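Local coordinates for TerD domain-containing protein (Streptomyces coelicolor A3, PDB 2QZ7) that is of unknown function but belongs to the TerD family linked to tellurite resistance, and binds sodium ions in the crystal, some probably at sites that take calcium in relatives, at residues A[30-35]-A[79-84]; A[41-46]-A[112-117]; A[45-50]-A[63-68]; A[121-126]-A[146-151]. One frame throughout, in Å; residues are numbered along the deposited sequence.

Interaction 1: A[30-35]-A[79-84]; sequences LKWDPS and RHSRTG. With NA (sodium ion), chain C; NA (sodium ion), chain D; EDO (1,2-ethanediol), chain G.
Trp32 and Gly84 meet twice, through an indole face and through a shared sodium ion. The contact lies at one end of the TerD beta sandwich, where strand 26-31 runs out into a loop and meets the loop between strands 75-77 and 91-95. The CG of Trp32 sits between its backbone N and carbonyl carbon (chi1 75°), turning the indole toward the second loop. Gly84 CA lies over one face of the ring, a CH-pi contact 3.6 Å from the centroid of the five-membered ring of Trp32. Glycine, with no side chain, can come this close. At the six-membered end, Ser81 O approaches the ring edge in plane, 3.4 Å from Trp32 CH2. The indole NE1 is satisfied by His42 O. The backbone of the same pair builds a metal site: Trp32 O and Gly84 O bind one sodium ion with water 1, and Gly86 completes it. Ser81 O binds a second sodium ion. The hydroxyl of Ser81 is anti to the backbone N (chi1 172°) and turns back into its own loop. Ser81 OG accepts from Thr83 N at 3.0 Å and from Gly84 N at 2.8 Å, an ST turn and ST motif that fix the bend carrying Gly84 over the indole. Water 2 links Ser35 N to Thr83 O, and Pro34 CD lies 3.0 Å from Gly84 O.

Interaction 2: A[41-46]-A[112-117]; sequences PHHLDI and AIHQDN. With NA (sodium ion), chain D; EDO (1,2-ethanediol), chain F.
His43 has its CG anti to the backbone N (chi1 -177°), while the CG of His114 lies beside its own N (chi1 -67°). These torsions lay one imidazole over the other across the end of an antiparallel strand pair in the TerD beta sandwich. The rings stack face to face, with centroids 3.6 Å apart and planes at 15°. Asp45 ties both rings together. His114 NE2 gives a nearly straight hydrogen bond of 2.6 Å to Asp45 OD2. The carboxylate oxygen lies in the ring plane of His114, but the donor comes from above the carboxylate plane. His43 NE2 bonds to Asp45 OD1 on the syn side but well out of the carboxylate plane, with a bent N-H angle. OD1 also binds a sodium ion, together with Leu44 O, water 3, Ser81 and Glu91. The two histidines thus form a second shell that fixes the rotation of a metal ligand. In the backbone, His114 N bonds to His43 O, and Asp45 and Ala112 form a hydrogen-bonded pair. Leu44 and Ile113 form the next, non-hydrogen-bonded pair, and their side chains lie side by side toward the sandwich interior. There Leu44 CG packs 3.9 Å from Ile113 CG1.

Interaction 3: A[45-50]-A[63-68]; sequences DIIATT and VVQFDK. With NA (sodium ion), chain D.
Asp45 and Phe66 bring a metal-binding carboxylate against an aromatic ring. Both oxygens lie close to the CD2 and CE2 atoms of Phe66: Asp45 OD1 is 3.3 Å from Phe66 CD2, and Asp45 OD2 is 3.3 Å from Phe66 CE2. The carboxylate and ring planes are 35° apart. Phe66 CG lies between its backbone N and carbonyl carbon (chi1 78°), which swings the ring toward Asp45. Water 3, a ligand of the same sodium ion, sits over one face of this ring. Two further waters bridge the segments. Water 5 gives to Ile46 O and accepts from Phe66 N. Water 4 gives to Asp45 OD2, which also accepts from His114 NE2, and more weakly to Gln65 OE1. Gln65 is extended beyond CG and lies alongside Ile47, with Gln65 OE1 3.6 Å from Ile47 CG1. Its NE2 is held in turn by the syn lone pair of Asp67 OD1. A type I turn from Gln65 to Lys68 lies beside the sodium site. Away from the metal, Ala48 and Val64 exchange two backbone hydrogen bonds, with Val64 N 2.7 Å from Ala48 O. Thr49 and Val63 follow as a non-hydrogen-bonded pair, with Thr49 CG2 3.7 Å from Val63 CG2. The whole is an antiparallel beta hairpin at the sheet edge of the TerD beta sandwich.

Interaction 4: A[121-126]-A[146-151]; sequences TFDDVS and RVAGAT. With NA (sodium ion), chain E.
Phe122, Thr121 and Ala148 carry this contact between two loops. Ala148 O is gripped twice. Thr121 OG1 donates to Ala148 O at 3.0 Å, in the carbonyl plane. Asp123 N also donates to Ala148 O at 3.0 Å, on a lone pair. The hydroxyl of Thr121 reaches this oxygen because OG1 lies between the backbone N and the carbonyl carbon (chi1 70°). The same torsion puts the methyl beside the backbone N, where Thr121 CG2 comes 3.2 Å from Gly149 O. Thr121 CA makes a CA-H...O contact with Ala150 O. Ala150 O also accepts from Phe122 N at 3.2 Å, a bond bent at the hydrogen (141°), though the donor is nearly in line with the C=O.

Val147 to Ala150 form a type I beta turn, closed by Ala150 N bonding to Val147 O. The turn therefore offers two carbonyls, of Ala148 and Ala150, to the start of segment 121-126. In the TerD beta sandwich these loops precede strands 129-134 and 152-160, which belong to different sheets.

Phe122 CG is anti to the carbonyl carbon (chi1 -74°), and the ring points inward past the turn. Phe122 CD2 packs against Val147 CG2 and, at 4.3 Å, against Ala150 CB. The ring also stacks with Phe144 and touches Val111 and Ile113. Ala148 CB lies 3.8 Å from Asp123 CB. Asp124 OD2 accepts from Thr121 N at 2.7 Å, which ties the bend 121-124 together. In the same segment, Phe122 O and Val125 O bind a sodium ion with water 6 and Thr128 OG1.

From the N terminus, segment 30-35 begins on the end of strand 26-31, and interaction 1 joins it to 79-84 across 43 residues. Interaction 3 is nested inside that loop as the hairpin of strands 44-52 and 62-64, closing 12 residues. Interaction 2 starts from the same strand, sharing Asp45 and Ile46. It closes 65 residues on 112-117 and crosses interaction 1. Interactions 2 and 3 lie in one sheet. Interactions 1, 2 and 3 meet at one sodium ion and water 3, and Trp32 packs on Leu44 between interactions 1 and 2. Interaction 4 follows in series, closing 19 residues and joining loops that lead to strands of the two sheets. It touches interaction 1 through Asp33 and Ser126, and interaction 2 through Ile113 and Thr151.

Interaction 1: A[30-35]-A[79-84]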
loop_
_atom_site.group_PDB
_atom_site.type_symbol
_atom_site.label_atom_id
_atom_site.label_comp_id
_atom_site.label_asym_id
_atom_site.label_seq_id
_atom_site.Cartn_x
_atom_site.Cartn_y
_atom_site.Cartn_z
ATOM N N LEU A 30 5.858 6.977 0.407
ATOM C CA LEU A 30 5.112 7.309 1.612
ATOM C C LEU A 30 5.939 8.216 2.548
ATOM O O LEU A 30 7.138 7.979 2.729
ATOM C CB LEU A 30 4.763 5.999 2.333
ATOM C CG LEU A 30 4.211 6.075 3.767
ATOM C CD1 LEU A 30 2.850 6.764 3.742
ATOM C CD2 LEU A 30 4.073 4.631 4.290
ATOM N N LYS A 31 5.316 9.277 3.085
ATOM C CA LYS A 31 5.959 10.153 4.088
ATOM C C LYS A 31 5.061 10.239 5.308
ATOM O O LYS A 31 3.857 10.024 5.198
ATOM C CB LYS A 31 6.186 11.571 3.505
ATOM C CG LYS A 31 4.895 12.296 3.081
ATOM C CD LYS A 31 5.193 13.734 2.607
ATOM C CE LYS A 31 3.898 14.488 2.281
ATOM N NZ LYS A 31 4.119 15.974 2.063
ATOM N N TRP A 32 5.657 10.564 6.456
ATOM C CA TRP A 32 4.966 10.860 7.710
ATOM C C TRP A 32 5.933 11.429 8.745
ATOM O O TRP A 32 7.145 11.185 8.692
ATOM C CB TRP A 32 4.236 9.626 8.269
ATOM C CG TRP A 32 5.097 8.542 8.911
ATOM C CD1 TRP A 32 5.391 8.391 10.264
ATOM C CD2 TRP A 32 5.690 7.425 8.246
ATOM N NE1 TRP A 32 6.133 7.239 10.453
ATOM C CE2 TRP A 32 6.342 6.637 9.236
ATOM C CE3 TRP A 32 5.721 6.994 6.892
ATOM C CZ2 TRP A 32 7.034 5.450 8.921
ATOM C CZ3 TRP A 32 6.391 5.823 6.580
ATOM C CH2 TRP A 32 7.050 5.060 7.596
ATOM N N ASP A 33 5.420 12.223 9.674
ATOM C CA ASP A 33 6.284 12.769 10.720
ATOM C C ASP A 33 6.458 11.806 11.880
ATOM O O ASP A 33 5.510 11.111 12.251
ATOM C CB ASP A 33 5.768 14.114 11.235
ATOM C CG ASP A 33 5.874 15.207 10.194
ATOM O OD1 ASP A 33 6.660 15.057 9.214
ATOM O OD2 ASP A 33 5.167 16.222 10.367
ATOM N N PRO A 34 7.657 11.798 12.495
ATOM C CA PRO A 34 7.898 10.951 13.650
ATOM C C PRO A 34 7.158 11.503 14.888
ATOM O O PRO A 34 6.591 12.597 14.828
ATOM C CB PRO A 34 9.414 11.041 13.827
ATOM C CG PRO A 34 9.738 12.462 13.365
ATOM C CD PRO A 34 8.837 12.627 12.165
ATOM N N SER A 35 7.150 10.741 16.000
ATOM C CA SER A 35 6.354 11.144 17.124
ATOM C C SER A 35 7.150 12.038 18.125
ATOM O O SER A 35 8.407 11.992 18.216
ATOM C CB SER A 35 5.762 9.914 17.852
ATOM O OG SER A 35 6.808 8.885 18.066
ATOM N N ARG A 79 13.747 1.775 0.109
ATOM C CA ARG A 79 13.814 2.332 1.444
ATOM C C ARG A 79 12.547 2.095 2.205
ATOM O O ARG A 79 11.479 1.890 1.585
ATOM C CB ARG A 79 14.185 3.827 1.421
ATOM C CG ARG A 79 13.173 4.683 0.643
ATOM C CD ARG A 79 13.687 6.157 0.570
ATOM N NE ARG A 79 12.716 6.889 -0.235
ATOM C CZ ARG A 79 12.696 6.877 -1.576
ATOM N NH1 ARG A 79 13.636 6.205 -2.265
ATOM N NH2 ARG A 79 11.757 7.555 -2.225
ATOM N N HIS A 80 12.680 2.095 3.538
ATOM C CA HIS A 80 11.554 1.836 4.422
ATOM C C HIS A 80 11.862 2.381 5.796
ATOM O O HIS A 80 13.001 2.548 6.153
ATOM C CB HIS A 80 11.197 0.315 4.471
ATOM C CG HIS A 80 12.392 -0.571 4.640
ATOM N ND1 HIS A 80 13.050 -0.715 5.853
ATOM C CD2 HIS A 80 13.121 -1.261 3.728
ATOM C CE1 HIS A 80 14.113 -1.485 5.677
ATOM N NE2 HIS A 80 14.169 -1.840 4.401
ATOM N N SER A 81 10.842 2.643 6.604
ATOM C CA SER A 81 11.118 3.251 7.898
ATOM C C SER A 81 10.202 2.753 8.968
ATOM O O SER A 81 8.999 2.577 8.741
ATOM C CB SER A 81 10.971 4.786 7.805
ATOM O OG SER A 81 11.066 5.358 9.107
ATOM N N ARG A 82 10.741 2.568 10.164
ATOM C CA ARG A 82 9.891 2.143 11.280
ATOM C C ARG A 82 9.590 3.286 12.221
ATOM O O ARG A 82 9.007 3.096 13.279
ATOM C CB ARG A 82 10.345 0.819 11.935
ATOM C CG ARG A 82 11.650 0.779 12.766
ATOM C CD ARG A 82 12.013 -0.728 13.149
ATOM N NE ARG A 82 12.170 -1.491 11.896
ATOM C CZ ARG A 82 13.339 -1.631 11.240
ATOM N NH1 ARG A 82 14.472 -1.126 11.777
ATOM N NH2 ARG A 82 13.384 -2.272 10.049
ATOM N N THR A 83 9.910 4.505 11.782
ATOM C CA THR A 83 9.788 5.707 12.653
ATOM C C THR A 83 9.247 6.972 11.946
ATOM O O THR A 83 8.676 7.853 12.600
ATOM C CB THR A 83 11.157 6.093 13.339
ATOM O OG1 THR A 83 12.090 6.527 12.343
ATOM C CG2 THR A 83 11.761 4.926 14.147
ATOM N N GLY A 84 9.430 7.071 10.622
ATOM C CA GLY A 84 9.242 8.335 9.916
ATOM C C GLY A 84 10.229 9.440 10.337
ATOM O O GLY A 84 9.920 10.628 10.198
HETATM NA NA NA C . 9.263 11.825 8.111
HETATM NA NA NA D . 7.768 1.006 7.472
HETATM C C1 EDO G . 14.204 6.200 9.071
HETATM O O1 EDO G . 13.250 7.127 8.475
HETATM C C2 EDO G . 14.469 4.822 8.410
HETATM O O2 EDO G . 15.062 4.790 7.080
HETATM O O HOH W 1 8.300 12.064 6.059
HETATM O O HOH W 2 7.845 8.147 15.274
HETATM O O HOH W 3 9.336 -0.375 8.118
#

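Interaction 2: A[41-46]-A[112-117]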
loop_
_atom_site.group_PDB
_atom_site.type_symbol
_atom_site.label_atom_id
_atom_site.label_comp_id
_atom_site.label_asym_id
_atom_site.label_seq_id
_atom_site.Cartn_x
_atom_site.Cartn_y
_atom_site.Cartn_z
ATOM N N PRO A 41 7.233 5.332 18.874
ATOM C CA PRO A 41 7.389 5.607 17.433
ATOM C C PRO A 41 6.111 5.464 16.615
ATOM O O PRO A 41 5.199 4.694 16.966
ATOM C CB PRO A 41 8.415 4.558 16.973
ATOM C CG PRO A 41 8.374 3.495 18.047
ATOM C CD PRO A 41 8.167 4.280 19.303
ATOM N N HIS A 42 6.068 6.212 15.519
ATOM C CA HIS A 42 5.049 6.048 14.515
ATOM C C HIS A 42 5.604 5.110 13.406
ATOM O O HIS A 42 6.490 5.488 12.646
ATOM C CB HIS A 42 4.634 7.426 13.950
ATOM C CG HIS A 42 3.820 8.253 14.896
ATOM N ND1 HIS A 42 3.873 9.632 14.916
ATOM C CD2 HIS A 42 2.949 7.902 15.868
ATOM C CE1 HIS A 42 3.052 10.092 15.840
ATOM N NE2 HIS A 42 2.494 9.063 16.446
ATOM N N HIS A 43 5.091 3.884 13.360
ATOM C CA HIS A 43 5.550 2.872 12.429
ATOM C C HIS A 43 4.435 2.620 11.413
ATOM O O HIS A 43 3.371 2.072 11.751
ATOM C CB HIS A 43 5.946 1.575 13.136
ATOM C CG HIS A 43 6.495 0.528 12.210
ATOM N ND1 HIS A 43 7.045 -0.651 12.660
ATOM C CD2 HIS A 43 6.528 0.460 10.855
ATOM C CE1 HIS A 43 7.430 -1.383 11.629
ATOM N NE2 HIS A 43 7.111 -0.734 10.519
ATOM N N LEU A 44 4.683 3.093 10.190
ATOM C CA LEU A 44 3.791 2.907 9.032
ATOM C C LEU A 44 4.511 2.070 8.013
ATOM O O LEU A 44 5.735 2.155 7.880
ATOM C CB LEU A 44 3.387 4.217 8.349
ATOM C CG LEU A 44 2.243 5.029 8.992
ATOM C CD1 LEU A 44 2.613 5.576 10.419
ATOM C CD2 LEU A 44 1.813 6.149 8.073
ATOM N N ASP A 45 3.733 1.222 7.342
ATOM C CA ASP A 45 4.238 0.336 6.286
ATOM C C ASP A 45 3.408 0.459 5.051
ATOM O O ASP A 45 2.155 0.373 5.102
ATOM C CB ASP A 45 4.158 -1.137 6.700
ATOM C CG ASP A 45 5.224 -1.519 7.737
ATOM O OD1 ASP A 45 6.318 -0.909 7.769
ATOM O OD2 ASP A 45 4.963 -2.458 8.533
ATOM N N ILE A 46 4.097 0.590 3.918
ATOM C CA ILE A 46 3.447 0.284 2.635
ATOM C C ILE A 46 3.333 -1.238 2.561
ATOM O O ILE A 46 4.316 -1.970 2.814
ATOM C CB ILE A 46 4.272 0.759 1.414
ATOM C CG1 ILE A 46 4.533 2.297 1.453
ATOM C CG2 ILE A 46 3.507 0.386 0.080
ATOM C CD1 ILE A 46 5.572 2.769 0.326
ATOM N N ALA A 112 -0.461 0.721 6.228
ATOM C CA ALA A 112 -0.924 0.311 7.552
ATOM C C ALA A 112 -0.133 0.972 8.691
ATOM O O ALA A 112 1.090 1.108 8.604
ATOM C CB ALA A 112 -0.876 -1.227 7.687
ATOM N N ILE A 113 -0.840 1.364 9.748
ATOM C CA ILE A 113 -0.209 1.904 10.957
ATOM C C ILE A 113 -0.087 0.796 11.977
ATOM O O ILE A 113 -1.068 0.099 12.247
ATOM C CB ILE A 113 -1.025 3.106 11.546
ATOM C CG1 ILE A 113 -1.280 4.155 10.443
ATOM C CG2 ILE A 113 -0.313 3.729 12.751
ATOM C CD1 ILE A 113 -2.383 5.160 10.807
ATOM N N HIS A 114 1.099 0.622 12.560
ATOM C CA HIS A 114 1.251 -0.308 13.698
ATOM C C HIS A 114 0.448 0.090 14.925
ATOM O O HIS A 114 0.324 1.283 15.274
ATOM C CB HIS A 114 2.716 -0.621 13.995
ATOM C CG HIS A 114 3.353 -1.416 12.889
ATOM N ND1 HIS A 114 3.789 -2.709 13.050
ATOM C CD2 HIS A 114 3.581 -1.103 11.594
ATOM C CE1 HIS A 114 4.288 -3.150 11.912
ATOM N NE2 HIS A 114 4.163 -2.197 11.009
ATOM N N GLN A 115 -0.132 -0.924 15.562
ATOM C CA GLN A 115 -1.117 -0.696 16.598
ATOM C C GLN A 115 -0.627 -1.130 17.977
ATOM O O GLN A 115 -1.378 -1.059 18.946
ATOM C CB GLN A 115 -2.418 -1.434 16.246
ATOM C CG GLN A 115 -3.123 -0.929 14.999
ATOM C CD GLN A 115 -3.514 0.544 15.085
ATOM O OE1 GLN A 115 -4.246 0.946 15.978
ATOM N NE2 GLN A 115 -3.062 1.344 14.114
ATOM N N ASP A 116 0.632 -1.545 18.069
ATOM C CA ASP A 116 1.157 -2.167 19.288
ATOM C C ASP A 116 1.426 -1.206 20.440
ATOM O O ASP A 116 1.637 -1.632 21.579
ATOM C CB ASP A 116 2.370 -3.057 18.982
ATOM C CG ASP A 116 3.417 -2.372 18.115
ATOM O OD1 ASP A 116 3.101 -1.475 17.298
ATOM O OD2 ASP A 116 4.591 -2.751 18.263
ATOM N N ASN A 117 1.390 0.091 20.154
ATOM C CA ASN A 117 1.467 1.100 21.194
ATOM C C ASN A 117 0.116 1.776 21.436
ATOM O O ASN A 117 0.063 2.903 21.897
ATOM C CB ASN A 117 2.552 2.119 20.843
ATOM C CG ASN A 117 3.926 1.475 20.676
ATOM O OD1 ASN A 117 4.403 0.764 21.568
ATOM N ND2 ASN A 117 4.572 1.734 19.535
HETATM NA NA NA D . 7.768 1.006 7.472
HETATM C C1 EDO F . 2.045 -4.888 15.205
HETATM O O1 EDO F . 3.424 -4.506 15.168
HETATM C C2 EDO F . 1.322 -3.582 15.098
HETATM O O2 EDO F . -0.075 -3.779 15.126
HETATM O O HOH W 3 9.336 -0.375 8.118
#

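Interaction 3: A[45-50]-A[63-68]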
loop_
_atom_site.group_PDB
_atom_site.type_symbol
_atom_site.label_atom_id
_atom_site.label_comp_id
_atom_site.label_asym_id
_atom_site.label_seq_id
_atom_site.Cartn_x
_atom_site.Cartn_y
_atom_site.Cartn_z
ATOM N N ASP A 45 3.733 1.222 7.342
ATOM C CA ASP A 45 4.238 0.336 6.286
ATOM C C ASP A 45 3.408 0.459 5.051
ATOM O O ASP A 45 2.155 0.373 5.102
ATOM C CB ASP A 45 4.158 -1.137 6.700
ATOM C CG ASP A 45 5.224 -1.519 7.737
ATOM O OD1 ASP A 45 6.318 -0.909 7.769
ATOM O OD2 ASP A 45 4.963 -2.458 8.533
ATOM N N ILE A 46 4.097 0.590 3.918
ATOM C CA ILE A 46 3.447 0.284 2.635
ATOM C C ILE A 46 3.333 -1.238 2.561
ATOM O O ILE A 46 4.316 -1.970 2.814
ATOM C CB ILE A 46 4.272 0.759 1.414
ATOM C CG1 ILE A 46 4.533 2.297 1.453
ATOM C CG2 ILE A 46 3.507 0.386 0.080
ATOM C CD1 ILE A 46 5.572 2.769 0.326
ATOM N N ILE A 47 2.151 -1.716 2.194
ATOM C CA ILE A 47 1.915 -3.160 2.067
ATOM C C ILE A 47 1.212 -3.392 0.753
ATOM O O ILE A 47 0.285 -2.667 0.439
ATOM C CB ILE A 47 0.980 -3.672 3.223
ATOM C CG1 ILE A 47 1.612 -3.387 4.617
ATOM C CG2 ILE A 47 0.703 -5.156 3.035
ATOM C CD1 ILE A 47 0.661 -3.778 5.814
ATOM N N ALA A 48 1.620 -4.415 -0.007
ATOM C CA ALA A 48 0.870 -4.820 -1.208
ATOM C C ALA A 48 0.586 -6.325 -1.196
ATOM O O ALA A 48 1.303 -7.094 -0.546
ATOM C CB ALA A 48 1.646 -4.458 -2.498
ATOM N N THR A 49 -0.478 -6.710 -1.898
ATOM C CA THR A 49 -0.850 -8.117 -2.122
ATOM C C THR A 49 -1.172 -8.324 -3.547
ATOM O O THR A 49 -1.632 -7.411 -4.206
ATOM C CB THR A 49 -2.060 -8.513 -1.289
ATOM O OG1 THR A 49 -2.943 -7.393 -1.239
ATOM C CG2 THR A 49 -1.610 -8.840 0.196
ATOM N N THR A 50 -0.936 -9.547 -4.010
ATOM C CA THR A 50 -1.205 -9.963 -5.377
ATOM C C THR A 50 -2.313 -11.028 -5.305
ATOM O O THR A 50 -2.486 -11.700 -4.243
ATOM C CB THR A 50 0.076 -10.580 -6.010
ATOM O OG1 THR A 50 0.540 -11.649 -5.173
ATOM C CG2 THR A 50 1.178 -9.528 -6.083
ATOM N N VAL A 63 2.178 -11.489 0.104
ATOM C CA VAL A 63 2.149 -10.181 0.730
ATOM C C VAL A 63 3.538 -9.579 0.576
ATOM O O VAL A 63 4.557 -10.303 0.674
ATOM C CB VAL A 63 1.764 -10.293 2.281
ATOM C CG1 VAL A 63 1.893 -8.901 3.037
ATOM C CG2 VAL A 63 0.355 -10.945 2.442
ATOM N N VAL A 64 3.603 -8.270 0.282
ATOM C CA VAL A 64 4.879 -7.603 0.116
ATOM C C VAL A 64 4.913 -6.439 1.121
ATOM O O VAL A 64 3.955 -5.663 1.212
ATOM C CB VAL A 64 5.150 -7.047 -1.347
ATOM C CG1 VAL A 64 6.573 -6.424 -1.455
ATOM C CG2 VAL A 64 4.999 -8.144 -2.438
ATOM N N GLN A 65 5.991 -6.349 1.881
ATOM C CA GLN A 65 6.192 -5.240 2.845
ATOM C C GLN A 65 7.669 -5.239 3.254
ATOM O O GLN A 65 8.431 -6.017 2.701
ATOM C CB GLN A 65 5.262 -5.339 4.078
ATOM C CG GLN A 65 5.433 -6.597 4.905
ATOM C CD GLN A 65 4.364 -6.770 5.970
ATOM O OE1 GLN A 65 3.262 -6.312 5.821
ATOM N NE2 GLN A 65 4.699 -7.484 7.038
ATOM N N PHE A 66 8.077 -4.351 4.172
ATOM C CA PHE A 66 9.507 -4.181 4.486
ATOM C C PHE A 66 10.193 -5.484 4.882
ATOM O O PHE A 66 11.319 -5.691 4.491
ATOM C CB PHE A 66 9.749 -3.061 5.526
ATOM C CG PHE A 66 9.462 -3.472 6.941
ATOM C CD1 PHE A 66 10.520 -3.670 7.833
ATOM C CD2 PHE A 66 8.147 -3.658 7.387
ATOM C CE1 PHE A 66 10.276 -4.049 9.170
ATOM C CE2 PHE A 66 7.901 -4.034 8.720
ATOM C CZ PHE A 66 8.958 -4.240 9.601
ATOM N N ASP A 67 9.488 -6.360 5.604
ATOM C CA ASP A 67 10.113 -7.585 6.108
ATOM C C ASP A 67 9.728 -8.841 5.279
ATOM O O ASP A 67 10.014 -9.937 5.694
ATOM C CB ASP A 67 9.864 -7.754 7.615
ATOM C CG ASP A 67 8.352 -7.901 7.913
ATOM O OD1 ASP A 67 7.567 -7.823 6.952
ATOM O OD2 ASP A 67 7.962 -8.057 9.051
ATOM N N LYS A 68 9.096 -8.667 4.104
ATOM C CA LYS A 68 8.688 -9.795 3.240
ATOM C C LYS A 68 8.850 -9.407 1.766
ATOM O O LYS A 68 8.038 -8.622 1.296
ATOM C CB LYS A 68 7.196 -10.119 3.430
ATOM C CG LYS A 68 6.759 -10.585 4.796
ATOM C CD LYS A 68 5.213 -10.711 4.856
ATOM C CE LYS A 68 4.758 -11.103 6.252
ATOM N NZ LYS A 68 3.303 -11.561 6.172
HETATM NA NA NA D . 7.768 1.006 7.472
HETATM O O HOH W 4 3.312 -4.485 8.072
HETATM O O HOH W 5 6.508 -1.912 4.318
HETATM O O HOH W 3 9.336 -0.375 8.118
#

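Interaction 4: A[121-126]-A[146-151]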
loop_
_atom_site.group_PDB
_atom_site.type_symbol
_atom_site.label_atom_id
_atom_site.label_comp_id
_atom_site.label_asym_id
_atom_site.label_seq_id
_atom_site.Cartn_x
_atom_site.Cartn_y
_atom_site.Cartn_z
ATOM N N THR A 121 -4.628 6.059 14.405
ATOM C CA THR A 121 -5.214 6.285 13.082
ATOM C C THR A 121 -4.373 7.307 12.290
ATOM O O THR A 121 -3.423 7.879 12.824
ATOM C CB THR A 121 -6.651 6.791 13.206
ATOM O OG1 THR A 121 -6.628 8.120 13.734
ATOM C CG2 THR A 121 -7.498 5.892 14.149
ATOM N N PHE A 122 -4.738 7.530 11.027
ATOM C CA PHE A 122 -4.062 8.489 10.152
ATOM C C PHE A 122 -4.169 9.918 10.666
ATOM O O PHE A 122 -3.273 10.749 10.398
ATOM C CB PHE A 122 -4.578 8.379 8.706
ATOM C CG PHE A 122 -4.088 7.151 7.991
ATOM C CD1 PHE A 122 -2.825 7.129 7.409
ATOM C CD2 PHE A 122 -4.885 6.002 7.909
ATOM C CE1 PHE A 122 -2.355 5.967 6.764
ATOM C CE2 PHE A 122 -4.450 4.854 7.283
ATOM C CZ PHE A 122 -3.163 4.828 6.677
ATOM N N ASP A 123 -5.252 10.189 11.397
ATOM C CA ASP A 123 -5.495 11.496 12.041
ATOM C C ASP A 123 -4.546 11.778 13.199
ATOM O O ASP A 123 -4.263 12.935 13.478
ATOM C CB ASP A 123 -6.939 11.626 12.534
ATOM C CG ASP A 123 -7.360 13.072 12.701
ATOM O OD1 ASP A 123 -7.188 13.845 11.723
ATOM O OD2 ASP A 123 -7.829 13.450 13.803
ATOM N N ASP A 124 -4.074 10.715 13.862
ATOM C CA ASP A 124 -3.062 10.790 14.934
ATOM C C ASP A 124 -1.616 11.052 14.459
ATOM O O ASP A 124 -0.730 11.255 15.293
ATOM C CB ASP A 124 -3.065 9.495 15.754
ATOM C CG ASP A 124 -4.428 9.174 16.338
ATOM O OD1 ASP A 124 -5.088 10.086 16.891
ATOM O OD2 ASP A 124 -4.844 8.001 16.261
ATOM N N VAL A 125 -1.375 11.029 13.148
ATOM C CA VAL A 125 -0.002 11.087 12.615
ATOM C C VAL A 125 0.109 12.243 11.608
ATOM O O VAL A 125 -0.629 12.271 10.603
ATOM C CB VAL A 125 0.445 9.738 11.917
ATOM C CG1 VAL A 125 1.951 9.778 11.546
ATOM C CG2 VAL A 125 0.140 8.508 12.789
ATOM N N SER A 126 1.014 13.196 11.868
ATOM C CA SER A 126 1.075 14.417 11.049
ATOM C C SER A 126 1.827 14.266 9.723
ATOM O O SER A 126 2.801 13.499 9.600
ATOM C CB SER A 126 1.482 15.682 11.857
ATOM O OG SER A 126 2.549 15.463 12.752
ATOM N N ARG A 146 -9.586 11.410 3.935
ATOM C CA ARG A 146 -10.840 10.687 3.799
ATOM C C ARG A 146 -10.942 9.481 4.722
ATOM O O ARG A 146 -12.033 8.952 4.946
ATOM C CB ARG A 146 -11.024 10.246 2.353
ATOM C CG ARG A 146 -11.614 11.345 1.475
ATOM C CD ARG A 146 -11.607 10.931 0.012
ATOM N NE ARG A 146 -10.257 10.645 -0.505
ATOM C CZ ARG A 146 -10.038 10.014 -1.651
ATOM N NH1 ARG A 146 -11.071 9.604 -2.376
ATOM N NH2 ARG A 146 -8.809 9.809 -2.087
ATOM N N VAL A 147 -9.795 9.046 5.232
ATOM C CA VAL A 147 -9.693 7.864 6.065
ATOM C C VAL A 147 -8.997 8.215 7.393
ATOM O O VAL A 147 -8.227 7.407 7.929
ATOM C CB VAL A 147 -8.989 6.647 5.309
ATOM C CG1 VAL A 147 -9.876 6.142 4.172
ATOM C CG2 VAL A 147 -7.576 7.007 4.780
ATOM N N ALA A 148 -9.294 9.414 7.916
ATOM C CA ALA A 148 -8.696 9.930 9.163
ATOM C C ALA A 148 -8.865 8.982 10.348
ATOM O O ALA A 148 -7.941 8.839 11.157
ATOM C CB ALA A 148 -9.265 11.319 9.518
ATOM N N GLY A 149 -10.035 8.335 10.438
ATOM C CA GLY A 149 -10.324 7.379 11.515
ATOM C C GLY A 149 -9.766 5.959 11.372
ATOM O O GLY A 149 -9.930 5.138 12.269
ATOM N N ALA A 150 -9.081 5.671 10.263
ATOM C CA ALA A 150 -8.643 4.312 9.943
ATOM C C ALA A 150 -7.265 3.997 10.505
ATOM O O ALA A 150 -6.422 4.877 10.607
ATOM C CB ALA A 150 -8.650 4.086 8.409
ATOM N N THR A 151 -7.027 2.721 10.808
ATOM C CA THR A 151 -5.708 2.240 11.237
ATOM C C THR A 151 -4.861 1.812 10.032
ATOM O O THR A 151 -3.630 1.733 10.076
ATOM C CB THR A 151 -5.886 1.042 12.126
ATOM O OG1 THR A 151 -6.609 0.035 11.405
ATOM C CG2 THR A 151 -6.662 1.448 13.419
HETATM NA NA NA E . -2.441 12.205 9.066
HETATM O O HOH W 6 -4.262 12.169 7.846
#